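Local coordinates for A-type flavoprotein (Giardia intestinalis, PDB 2Q9U) that scavenges oxygen as a flavodiiron protein, probably passing electrons from a bound flavin mononucleotide to a mu-oxo-diiron centre, at residues I223-S228 / S233-A238. Residues are numbered along the deposited sequence; the frame is centred on the assembly and turned at random.
Sequences IKYILS and SWRGDA
Ile226 and Trp234 face each other as an antiparallel hydrogen-bonded pair, and the rest of the contact is arranged around them. Ile226 N donates to Trp234 O at 2.9 Å, and Trp234 N returns a bond of the same length to Ile226 O. Their side chains lie on the same face of the sheet, with Ile226 CB 4.1 Å from Trp234 CB. Trp234 has CG anti to its own carbonyl carbon (chi1 -57°), which swings the indole clear of Ile226 and leaves only the CD1 edge near Ile226 O. Trp234 NE1 donates a hydrogen bond to Phe173 O, and helix 236-250 packs against the indole through Met239 and Ala242.

On the opposite face, Tyr225 lies beside Arg235. Tyr225 CD1 comes within 3.7 Å of Arg235 CB, an oblique approach rather than a stack. Beyond CG the arginine runs extended to NE, so its guanidinium travels outward past the phenol, with the two planes 50° apart. A water weakly joins Tyr225 OH to Arg235 NH1, while the stronger tie is the salt bridge from NE to Asp185; Trp183 adds a cation-pi contact.

At the turn end, Ser233 OG reaches across to accept a hydrogen bond from Ser228 N, a long, bent bond of 3.3 Å and 144°. Ser233 CB also sits against Leu227 CD2 at 3.9 Å. At the far end a second water bridges Lys224 O and Gly236 N.

This short hairpin edges the beta-lactamase-like domain's sheet, with strand 166-170 on the other side of 225-228. Two straight backbone bonds set the register in its middle; at its ends a serine hydroxyl and a water take over as hydrogen-bonding partners for backbone groups.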
loop_
_atom_site.group_PDB
_atom_site.type_symbol
_atom_site.label_atom_id
_atom_site.label_comp_id
_atom_site.label_asym_id
_atom_site.label_seq_id
_atom_site.Cartn_x
_atom_site.Cartn_y
_atom_site.Cartn_z
ATOM N N ILE A 223 -29.059 -5.368 32.301
ATOM C CA ILE A 223 -28.540 -5.891 31.026
ATOM C C ILE A 223 -27.650 -7.127 31.267
ATOM O O ILE A 223 -26.618 -7.020 31.947
ATOM C CB ILE A 223 -27.748 -4.764 30.300
ATOM C CG1 ILE A 223 -28.702 -3.599 29.935
ATOM C CG2 ILE A 223 -27.038 -5.318 29.053
ATOM C CD1 ILE A 223 -28.015 -2.244 29.706
ATOM N N LYS A 224 -28.029 -8.293 30.734
ATOM C CA LYS A 224 -27.157 -9.479 30.800
ATOM C C LYS A 224 -26.326 -9.625 29.535
ATOM O O LYS A 224 -25.295 -10.272 29.572
ATOM C CB LYS A 224 -27.952 -10.793 30.960
ATOM C CG LYS A 224 -28.767 -10.892 32.261
ATOM C CD LYS A 224 -28.989 -12.354 32.709
ATOM C CE LYS A 224 -29.379 -13.280 31.574
ATOM N NZ LYS A 224 -30.234 -14.475 31.995
ATOM N N TYR A 225 -26.816 -9.085 28.415
ATOM C CA TYR A 225 -26.151 -9.243 27.113
ATOM C C TYR A 225 -26.137 -7.950 26.325
ATOM O O TYR A 225 -27.177 -7.275 26.215
ATOM C CB TYR A 225 -26.896 -10.294 26.252
ATOM C CG TYR A 225 -27.014 -11.652 26.922
ATOM C CD1 TYR A 225 -25.887 -12.453 27.080
ATOM C CD2 TYR A 225 -28.246 -12.109 27.440
ATOM C CE1 TYR A 225 -25.968 -13.713 27.704
ATOM C CE2 TYR A 225 -28.354 -13.401 28.061
ATOM C CZ TYR A 225 -27.198 -14.178 28.189
ATOM O OH TYR A 225 -27.250 -15.418 28.787
ATOM N N ILE A 226 -24.980 -7.600 25.752
ATOM C CA ILE A 226 -24.953 -6.488 24.807
ATOM C C ILE A 226 -24.574 -7.027 23.434
ATOM O O ILE A 226 -23.431 -7.483 23.213
ATOM C CB ILE A 226 -23.990 -5.356 25.236
ATOM C CG1 ILE A 226 -24.372 -4.814 26.624
ATOM C CG2 ILE A 226 -24.027 -4.225 24.200
ATOM C CD1 ILE A 226 -23.272 -3.875 27.224
ATOM N N LEU A 227 -25.553 -7.044 22.542
ATOM C CA LEU A 227 -25.334 -7.538 21.185
ATOM C C LEU A 227 -25.112 -6.335 20.279
ATOM O O LEU A 227 -26.018 -5.558 20.000
ATOM C CB LEU A 227 -26.511 -8.395 20.697
ATOM C CG LEU A 227 -26.998 -9.586 21.543
ATOM C CD1 LEU A 227 -27.910 -10.494 20.715
ATOM C CD2 LEU A 227 -25.945 -10.388 22.285
ATOM N N SER A 228 -23.869 -6.171 19.849
ATOM C CA SER A 228 -23.469 -5.010 19.074
ATOM C C SER A 228 -23.617 -5.299 17.571
ATOM O O SER A 228 -23.681 -6.440 17.181
ATOM C CB SER A 228 -21.997 -4.678 19.381
ATOM O OG SER A 228 -21.592 -3.542 18.621
ATOM N N SER A 233 -19.908 -9.617 20.590
ATOM C CA SER A 233 -20.888 -9.167 21.573
ATOM C C SER A 233 -20.411 -9.508 22.984
ATOM O O SER A 233 -19.394 -10.198 23.171
ATOM C CB SER A 233 -22.245 -9.809 21.256
ATOM O OG SER A 233 -22.745 -9.236 20.075
ATOM N N TRP A 234 -21.144 -9.010 23.980
ATOM C CA TRP A 234 -20.657 -8.928 25.340
ATOM C C TRP A 234 -21.591 -9.622 26.337
ATOM O O TRP A 234 -22.846 -9.487 26.277
ATOM C CB TRP A 234 -20.505 -7.446 25.758
ATOM C CG TRP A 234 -19.615 -6.647 24.869
ATOM C CD1 TRP A 234 -19.981 -5.900 23.762
ATOM C CD2 TRP A 234 -18.194 -6.513 24.991
ATOM N NE1 TRP A 234 -18.858 -5.331 23.190
ATOM C CE2 TRP A 234 -17.754 -5.689 23.924
ATOM C CE3 TRP A 234 -17.246 -7.024 25.893
ATOM C CZ2 TRP A 234 -16.411 -5.338 23.749
ATOM C CZ3 TRP A 234 -15.880 -6.686 25.701
ATOM C CH2 TRP A 234 -15.495 -5.848 24.642
ATOM N N ARG A 235 -20.978 -10.329 27.271
ATOM C CA ARG A 235 -21.656 -10.930 28.397
ATOM C C ARG A 235 -20.678 -11.081 29.605
ATOM O O ARG A 235 -19.550 -10.843 29.490
ATOM C CB ARG A 235 -22.281 -12.270 27.993
ATOM C CG ARG A 235 -21.245 -13.354 27.775
ATOM C CD ARG A 235 -21.736 -14.581 27.087
ATOM N NE ARG A 235 -20.705 -15.457 26.580
ATOM C CZ ARG A 235 -20.934 -16.636 26.045
ATOM N NH1 ARG A 235 -22.131 -17.111 25.964
ATOM N NH2 ARG A 235 -19.961 -17.342 25.612
ATOM N N GLY A 236 -21.206 -11.458 30.741
ATOM C CA GLY A 236 -20.419 -11.620 31.931
ATOM C C GLY A 236 -19.410 -10.563 32.305
ATOM O O GLY A 236 -19.612 -9.407 32.107
ATOM N N ASP A 237 -18.270 -11.022 32.795
ATOM C CA ASP A 237 -17.175 -10.153 33.153
ATOM C C ASP A 237 -16.694 -9.249 32.031
ATOM O O ASP A 237 -16.411 -8.097 32.277
ATOM C CB ASP A 237 -15.979 -10.896 33.744
ATOM C CG ASP A 237 -16.313 -11.659 35.019
ATOM O OD1 ASP A 237 -17.178 -11.250 35.755
ATOM O OD2 ASP A 237 -15.689 -12.652 35.256
ATOM N N ALA A 238 -16.536 -9.806 30.827
ATOM C CA ALA A 238 -16.031 -8.987 29.731
ATOM C C ALA A 238 -16.958 -7.809 29.448
ATOM O O ALA A 238 -16.504 -6.712 29.126
ATOM C CB ALA A 238 -15.844 -9.831 28.479
HETATM O O HOH W 1 -24.093 -11.718 31.312
HETATM O O HOH W 2 -24.924 -17.149 27.246
#